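Local structure of SusD homolog (Bacteroides thetaiotaomicron VPI-5482, 3IHV) at residues Arg321-Ala326 and Gln374-Thr379; Trp338-Ser343 and Glu347-Lys352. The protein is a SusD-family outer-membrane protein that probably binds sugars at the cell surface, helping a gut bacterium to take up glycans. All blocks are in the same frame, centred on the assembly; numbering follows the deposited sequence.

Interaction 1: Arg321-Ala326 and Gln374-Thr379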
ATOM      1  N   ARG A 321       9.224   7.352  14.760  1.00  6.50           N
ATOM      2  CA  ARG A 321      10.142   8.105  13.890  1.00  6.30           C
ATOM      3  C   ARG A 321      11.417   7.309  13.578  1.00  6.65           C
ATOM      4  O   ARG A 321      11.701   7.054  12.426  1.00  5.98           O
ATOM      5  CB  ARG A 321      10.455   9.463  14.484  1.00  6.48           C
ATOM      6  CG  ARG A 321      11.406  10.357  13.606  1.00  6.81           C
ATOM      7  CD  ARG A 321      11.704  11.745  14.240  1.00  5.16           C
ATOM      8  NE  ARG A 321      12.238  11.495  15.567  1.00  6.34           N
ATOM      9  CZ  ARG A 321      11.568  11.581  16.712  1.00  8.30           C
ATOM     10  NH1 ARG A 321      10.290  12.001  16.768  1.00  8.92           N
ATOM     11  NH2 ARG A 321      12.180  11.229  17.819  1.00 10.10           N
ATOM     12  N   ASP A 322      12.131   6.898  14.600  1.00  7.43           N
ATOM     13  CA  ASP A 322      13.341   6.091  14.410  1.00  8.24           C
ATOM     14  C   ASP A 322      13.081   4.679  13.872  1.00  8.04           C
ATOM     15  O   ASP A 322      13.990   4.065  13.302  1.00  9.02           O
ATOM     16  CB  ASP A 322      14.142   6.014  15.707  1.00  8.60           C
ATOM     17  CG  ASP A 322      14.657   7.360  16.131  1.00  9.64           C
ATOM     18  OD1 ASP A 322      14.992   8.185  15.256  1.00 10.33           O
ATOM     19  OD2 ASP A 322      14.725   7.604  17.340  1.00 12.11           O
ATOM     20  N   LEU A 323      11.876   4.147  14.091  1.00  7.10           N
ATOM     21  CA  LEU A 323      11.506   2.851  13.555  1.00  7.15           C
ATOM     22  C   LEU A 323      11.121   2.928  12.101  1.00  7.54           C
ATOM     23  O   LEU A 323      11.174   1.901  11.423  1.00  8.26           O
ATOM     24  CB  LEU A 323      10.367   2.220  14.348  1.00  7.29           C
ATOM     25  CG  LEU A 323      10.772   1.758  15.729  1.00  7.56           C
ATOM     26  CD1 LEU A 323       9.551   1.419  16.612  1.00  6.99           C
ATOM     27  CD2 LEU A 323      11.695   0.513  15.616  1.00  9.13           C
ATOM     28  N   SER A 324      10.779   4.135  11.626  1.00  6.38           N
ATOM     29  CA  SER A 324      10.328   4.358  10.266  1.00  6.86           C
ATOM     30  C   SER A 324      11.362   4.874   9.270  1.00  6.66           C
ATOM     31  O   SER A 324      11.308   4.533   8.070  1.00  5.91           O
ATOM     32  CB  SER A 324       9.158   5.357  10.298  1.00  6.53           C
ATOM     33  OG  SER A 324       8.054   4.829  11.027  1.00  7.64           O
ATOM     34  N   ILE A 325      12.342   5.627   9.782  1.00  5.66           N
ATOM     35  CA  ILE A 325      13.331   6.336   8.952  1.00  6.08           C
ATOM     36  C   ILE A 325      14.748   5.977   9.374  1.00  6.10           C
ATOM     37  O   ILE A 325      15.068   6.037  10.569  1.00  6.19           O
ATOM     38  CB  ILE A 325      13.158   7.862   9.058  1.00  5.55           C
ATOM     39  CG1 ILE A 325      11.747   8.293   8.650  1.00  5.92           C
ATOM     40  CG2 ILE A 325      14.191   8.622   8.213  1.00  5.63           C
ATOM     41  CD1 ILE A 325      11.426   9.801   8.860  1.00  5.84           C
ATOM     42  N   ALA A 326      15.563   5.581   8.387  1.00  5.46           N
ATOM     43  CA  ALA A 326      16.935   5.189   8.590  1.00  4.94           C
ATOM     44  C   ALA A 326      17.868   6.315   8.186  1.00  4.82           C
ATOM     45  O   ALA A 326      17.901   6.703   7.028  1.00  5.86           O
ATOM     46  CB  ALA A 326      17.300   3.936   7.763  1.00  4.02           C
ATOM     47  N   GLN A 374      18.858  -6.381   7.390  1.00  6.65           N
ATOM     48  CA  GLN A 374      19.975  -6.664   8.266  1.00  8.67           C
ATOM     49  C   GLN A 374      19.525  -6.615   9.726  1.00  8.64           C
ATOM     50  O   GLN A 374      19.912  -7.449  10.523  1.00  9.59           O
ATOM     51  CB  GLN A 374      21.073  -5.649   8.023  1.00  8.66           C
ATOM     52  CG  GLN A 374      22.256  -5.729   8.946  1.00  9.54           C
ATOM     53  CD  GLN A 374      23.124  -6.953   8.726  1.00 12.38           C
ATOM     54  OE1 GLN A 374      23.247  -7.483   7.603  1.00 11.30           O
ATOM     55  NE2 GLN A 374      23.793  -7.359   9.780  1.00 17.62           N
ATOM     56  N   LYS A 375      18.700  -5.627  10.053  1.00  9.28           N
ATOM     57  CA  LYS A 375      18.157  -5.492  11.387  1.00  9.79           C
ATOM     58  C   LYS A 375      17.150  -6.590  11.776  1.00  9.02           C
ATOM     59  O   LYS A 375      17.220  -7.125  12.880  1.00  8.65           O
ATOM     60  CB  LYS A 375      17.425  -4.145  11.529  1.00  9.26           C
ATOM     61  CG  LYS A 375      16.899  -3.898  12.952  1.00 12.13           C
ATOM     62  CD  LYS A 375      16.142  -2.584  13.083  1.00 12.69           C
ATOM     63  CE  LYS A 375      15.800  -2.307  14.546  1.00 17.76           C
ATOM     64  NZ  LYS A 375      14.842  -1.167  14.634  1.00 21.51           N
ATOM     65  N   TYR A 376      16.211  -6.905  10.893  1.00  9.70           N
ATOM     66  CA  TYR A 376      15.099  -7.782  11.256  1.00  8.82           C
ATOM     67  C   TYR A 376      15.141  -9.272  10.905  1.00  9.73           C
ATOM     68  O   TYR A 376      14.579 -10.067  11.640  1.00  9.85           O
ATOM     69  CB  TYR A 376      13.798  -7.185  10.729  1.00  9.31           C
ATOM     70  CG  TYR A 376      13.402  -5.878  11.391  1.00  5.29           C
ATOM     71  CD1 TYR A 376      13.198  -5.811  12.766  1.00 10.02           C
ATOM     72  CD2 TYR A 376      13.153  -4.753  10.658  1.00  6.17           C
ATOM     73  CE1 TYR A 376      12.813  -4.641  13.371  1.00  8.66           C
ATOM     74  CE2 TYR A 376      12.767  -3.577  11.252  1.00  5.65           C
ATOM     75  CZ  TYR A 376      12.591  -3.519  12.607  1.00  8.11           C
ATOM     76  OH  TYR A 376      12.219  -2.345  13.218  1.00  8.80           O
ATOM     77  N   VAL A 377      15.759  -9.646   9.790  1.00  9.77           N
ATOM     78  CA  VAL A 377      15.657 -11.024   9.329  1.00 11.35           C
ATOM     79  C   VAL A 377      16.521 -11.951  10.153  1.00 12.81           C
ATOM     80  O   VAL A 377      17.725 -11.766  10.228  1.00 13.11           O
ATOM     81  CB  VAL A 377      15.911 -11.118   7.825  1.00 10.58           C
ATOM     82  CG1 VAL A 377      15.850 -12.570   7.361  1.00  9.14           C
ATOM     83  CG2 VAL A 377      14.858 -10.335   7.125  1.00  9.60           C
ATOM     84  N   THR A 378      15.887 -12.918  10.821  1.00 15.29           N
ATOM     85  CA  THR A 378      16.607 -13.820  11.733  1.00 16.50           C
ATOM     86  C   THR A 378      17.140 -15.076  11.061  1.00 17.62           C
ATOM     87  O   THR A 378      17.928 -15.840  11.672  1.00 18.54           O
ATOM     88  CB  THR A 378      15.676 -14.269  12.875  1.00 16.70           C
ATOM     89  OG1 THR A 378      14.547 -14.958  12.323  1.00 17.25           O
ATOM     90  CG2 THR A 378      15.188 -13.080  13.667  1.00 17.32           C
ATOM     91  N   THR A 379      16.705 -15.328   9.825  1.00 18.00           N
ATOM     92  CA  THR A 379      17.077 -16.553   9.142  1.00 18.95           C
ATOM     93  C   THR A 379      17.802 -16.361   7.823  1.00 19.72           C
ATOM     94  O   THR A 379      17.687 -15.334   7.171  1.00 18.86           O
ATOM     95  CB  THR A 379      15.862 -17.379   8.887  1.00 19.30           C
ATOM     96  OG1 THR A 379      14.947 -16.633   8.065  1.00 21.70           O
ATOM     97  CG2 THR A 379      15.210 -17.720  10.226  1.00 20.29           C
TER
HETATM   98  O   HOH W   1      12.714  -0.151  11.783  1.00  8.19           O
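Leu323 and Lys375 mark the closest approach of the two backbones, yet their CA atoms stay 10.9 Å apart, so side chains make the direct contacts and a water bridges from the backbone of one segment to a side chain of the other. Each segment covers the end of a helix: 320-324 gives way at Ile325 to a strand, and 373-376 gives way at Val377 to a loop. Arg321 O closes the first helix by accepting from both Ser324 N and Ile325 N. Leu323 O, near that same end, takes a short bond of 2.6 Å from a water, and Tyr376 OH donates to this water over 2.7 Å. Beside this bridge a single methyl makes the direct contact, lying against two polar groups: Leu323 CD2 is 3.7 Å from Lys375 NZ and 3.8 Å from Tyr376 OH, its side chain running at about a right angle to both. With CG opposite the backbone N (chi1 -176°) and every later torsion extended, Lys375 reaches along the tyrosine; its CD sits 3.7 Å above one ring face, toward the rim, and its NZ donates to Tyr376 OH at 3.2 Å. Lysine suits this exposed place because its methylenes can cover a ring while its ammonium reaches the phenol oxygen, with Glu243 a distant, weak partner. The ring itself is buried against helix 242-250, touching Trp246 and Cys250. A phenylalanine in place of Tyr376 would probably leave the water and the lysine ammonium without the hydroxyl that joins them. The phenol is therefore the polar centre of the contact, accepting from an ammonium that may polarise it and donating to the water that ties two helix ends together.

Interaction 2: Trp338-Ser343 and Glu347-Lys352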
ATOM      1  N   TRP A 338      24.516   8.163   7.328  1.00  5.94           N
ATOM      2  CA  TRP A 338      24.594   8.747   5.995  1.00  5.63           C
ATOM      3  C   TRP A 338      25.454  10.008   5.957  1.00  6.49           C
ATOM      4  O   TRP A 338      26.203  10.221   4.999  1.00  6.83           O
ATOM      5  CB  TRP A 338      23.175   9.042   5.444  1.00  6.21           C
ATOM      6  CG  TRP A 338      22.600   7.919   4.680  1.00  5.94           C
ATOM      7  CD1 TRP A 338      21.619   7.079   5.057  1.00  5.45           C
ATOM      8  CD2 TRP A 338      23.038   7.476   3.396  1.00  4.91           C
ATOM      9  NE1 TRP A 338      21.361   6.175   4.057  1.00  5.92           N
ATOM     10  CE2 TRP A 338      22.238   6.392   3.034  1.00  5.49           C
ATOM     11  CE3 TRP A 338      24.002   7.935   2.504  1.00  6.69           C
ATOM     12  CZ2 TRP A 338      22.385   5.734   1.819  1.00  7.35           C
ATOM     13  CZ3 TRP A 338      24.142   7.293   1.311  1.00  7.38           C
ATOM     14  CH2 TRP A 338      23.363   6.198   0.989  1.00  6.39           C
ATOM     15  N   VAL A 339      25.422  10.814   7.014  1.00  5.14           N
ATOM     16  CA  VAL A 339      26.193  12.041   7.026  1.00  5.84           C
ATOM     17  C   VAL A 339      27.679  11.875   7.296  1.00  6.93           C
ATOM     18  O   VAL A 339      28.416  12.841   7.127  1.00  8.22           O
ATOM     19  CB  VAL A 339      25.657  13.033   8.044  1.00  5.88           C
ATOM     20  CG1 VAL A 339      24.216  13.336   7.712  1.00  6.22           C
ATOM     21  CG2 VAL A 339      25.808  12.468   9.476  1.00  5.27           C
ATOM     22  N   ALA A 340      28.121  10.677   7.680  1.00  7.07           N
ATOM     23  CA  ALA A 340      29.536  10.463   8.024  1.00  8.57           C
ATOM     24  C   ALA A 340      30.395  10.569   6.786  1.00 10.16           C
ATOM     25  O   ALA A 340      30.211   9.823   5.817  1.00 11.34           O
ATOM     26  CB  ALA A 340      29.746   9.098   8.726  1.00  8.11           C
ATOM     27  N   GLY A 341      31.263  11.571   6.784  1.00 10.83           N
ATOM     28  CA  GLY A 341      32.217  11.784   5.719  1.00 11.97           C
ATOM     29  C   GLY A 341      33.504  11.051   6.062  1.00 12.30           C
ATOM     30  O   GLY A 341      33.644  10.462   7.125  1.00 12.07           O
ATOM     31  N   ALA A 342      34.438  11.101   5.128  1.00 13.45           N
ATOM     32  CA  ALA A 342      35.708  10.428   5.274  1.00 13.59           C
ATOM     33  C   ALA A 342      36.424  10.834   6.568  1.00 14.37           C
ATOM     34  O   ALA A 342      36.969   9.983   7.254  1.00 15.08           O
ATOM     35  CB  ALA A 342      36.583  10.712   4.052  1.00 13.72           C
ATOM     36  N   SER A 343      36.365  12.115   6.931  1.00 14.24           N
ATOM     37  CA  SER A 343      37.072  12.604   8.136  1.00 14.49           C
ATOM     38  C   SER A 343      36.286  12.482   9.430  1.00 12.51           C
ATOM     39  O   SER A 343      36.838  12.661  10.501  1.00 11.88           O
ATOM     40  CB  SER A 343      37.484  14.069   7.928  1.00 14.91           C
ATOM     41  OG  SER A 343      36.345  14.824   7.492  1.00 17.97           O
ATOM     42  N   GLU A 347      31.285  10.717  16.886  1.00  7.39           N
ATOM     43  CA  GLU A 347      30.779  11.915  17.572  1.00  6.79           C
ATOM     44  C   GLU A 347      30.523  13.076  16.581  1.00  6.63           C
ATOM     45  O   GLU A 347      29.470  13.695  16.639  1.00  5.39           O
ATOM     46  CB  GLU A 347      31.710  12.359  18.711  1.00  5.98           C
ATOM     47  N   SER A 348      31.440  13.313  15.645  1.00  6.58           N
ATOM     48  CA  SER A 348      31.246  14.402  14.676  1.00  6.48           C
ATOM     49  C   SER A 348      30.075  14.101  13.754  1.00  7.45           C
ATOM     50  O   SER A 348      29.264  15.004  13.461  1.00  6.56           O
ATOM     51  CB  SER A 348      32.536  14.730  13.889  1.00  7.24           C
ATOM     52  OG  SER A 348      32.894  13.718  12.961  1.00  7.57           O
ATOM     53  N   ALA A 349      29.938  12.837  13.327  1.00  6.86           N
ATOM     54  CA  ALA A 349      28.844  12.448  12.463  1.00  7.02           C
ATOM     55  C   ALA A 349      27.525  12.602  13.208  1.00  6.91           C
ATOM     56  O   ALA A 349      26.536  13.103  12.671  1.00  5.76           O
ATOM     57  CB  ALA A 349      29.025  11.012  11.987  1.00  7.15           C
ATOM     58  N   ALA A 350      27.491  12.157  14.459  1.00  7.37           N
ATOM     59  CA  ALA A 350      26.269  12.319  15.272  1.00  7.96           C
ATOM     60  C   ALA A 350      25.846  13.815  15.378  1.00  7.86           C
ATOM     61  O   ALA A 350      24.672  14.126  15.263  1.00  7.20           O
ATOM     62  CB  ALA A 350      26.475  11.729  16.652  1.00  7.81           C
ATOM     63  N   GLU A 351      26.816  14.706  15.594  1.00  8.75           N
ATOM     64  CA  GLU A 351      26.564  16.150  15.709  1.00 10.15           C
ATOM     65  C   GLU A 351      26.020  16.718  14.392  1.00 10.11           C
ATOM     66  O   GLU A 351      25.061  17.501  14.366  1.00 10.39           O
ATOM     67  CB  GLU A 351      27.855  16.882  16.099  1.00 11.56           C
ATOM     68  CG  GLU A 351      27.645  18.370  16.388  1.00 16.01           C
ATOM     69  CD  GLU A 351      28.951  19.126  16.627  1.00 23.57           C
ATOM     70  OE1 GLU A 351      29.973  18.795  15.975  1.00 27.89           O
ATOM     71  OE2 GLU A 351      28.943  20.084  17.437  1.00 29.64           O
ATOM     72  N   LYS A 352      26.638  16.320  13.290  1.00  9.27           N
ATOM     73  CA  LYS A 352      26.136  16.740  11.985  1.00  8.83           C
ATOM     74  C   LYS A 352      24.727  16.228  11.767  1.00  8.70           C
ATOM     75  O   LYS A 352      23.860  16.965  11.260  1.00  7.23           O
ATOM     76  CB  LYS A 352      27.017  16.205  10.860  1.00  9.32           C
ATOM     77  CG  LYS A 352      28.353  16.893  10.700  1.00  9.44           C
ATOM     78  CD  LYS A 352      29.110  16.276   9.525  1.00 11.30           C
ATOM     79  CE  LYS A 352      30.477  16.834   9.366  1.00 15.11           C
ATOM     80  NZ  LYS A 352      31.153  16.152   8.221  1.00 16.52           N
TER
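Val339 and Ala340 turn two small apolar surfaces against the flank of helix 346-354, each meeting it in a different way. Ala340 faces Ala349 methyl to methyl, CB to CB at 3.8 Å, and the backbones come as close as 4.9 Å between the CA atoms of the pair. Alanine suits both places, its methyl being short enough for backbones this close. Val339, one residue before Ala340, points its side chain toward the helix. Its CG2, set between the backbone N and the carbonyl carbon (chi1 -59° for CG1), rests 3.3 Å from the carbonyl oxygen Ala349 O and 4.2 Å from Lys352 CB, so this one methyl settles over the backbone between residues 349 and 352. Ala359 touches both Val339 and Lys352 and adds to the apolar patch. Lys352 leaves the helix on the same side, one turn after Ala349. Its chain is fully extended beyond CG and carries NZ away from the valine, toward the Gly341 end of the loop, to a salt bridge with Asp344, in the connection between the segments. The same carboxylate also holds the loop and the start of the helix: OD2 accepts from Gly341 N, while OD1 pairs with Ser348 OG, which in turn is bonded to Thr345 N. Small methyls thus close the inner side where the loop turns back onto the helix, and the aspartate, shared by loop and helix, probably has its negative charge stabilised by the lysine.

Both contacts are partly buried and belong to the SusD family region, but they hold different things at different ranges. Interaction 1, about 19 Å from the centre of the chain, joins segments with 47 residues between them: one helix end runs into the middle strand of a small antiparallel sheet, and the other follows an outer strand. Interaction 2, about 34 Å out, falls within that intervening stretch and folds a loop onto the helix that directly follows it. Accordingly, the distant pair relies on a water-bridged phenol, a lysine and one leucine methyl, whereas the local pair relies on methyl packing, its polar bonds running through Asp344 between the segments. Strand 325-330 links them: Ala326 O packs against Trp338 CD1 at 4.2 Å.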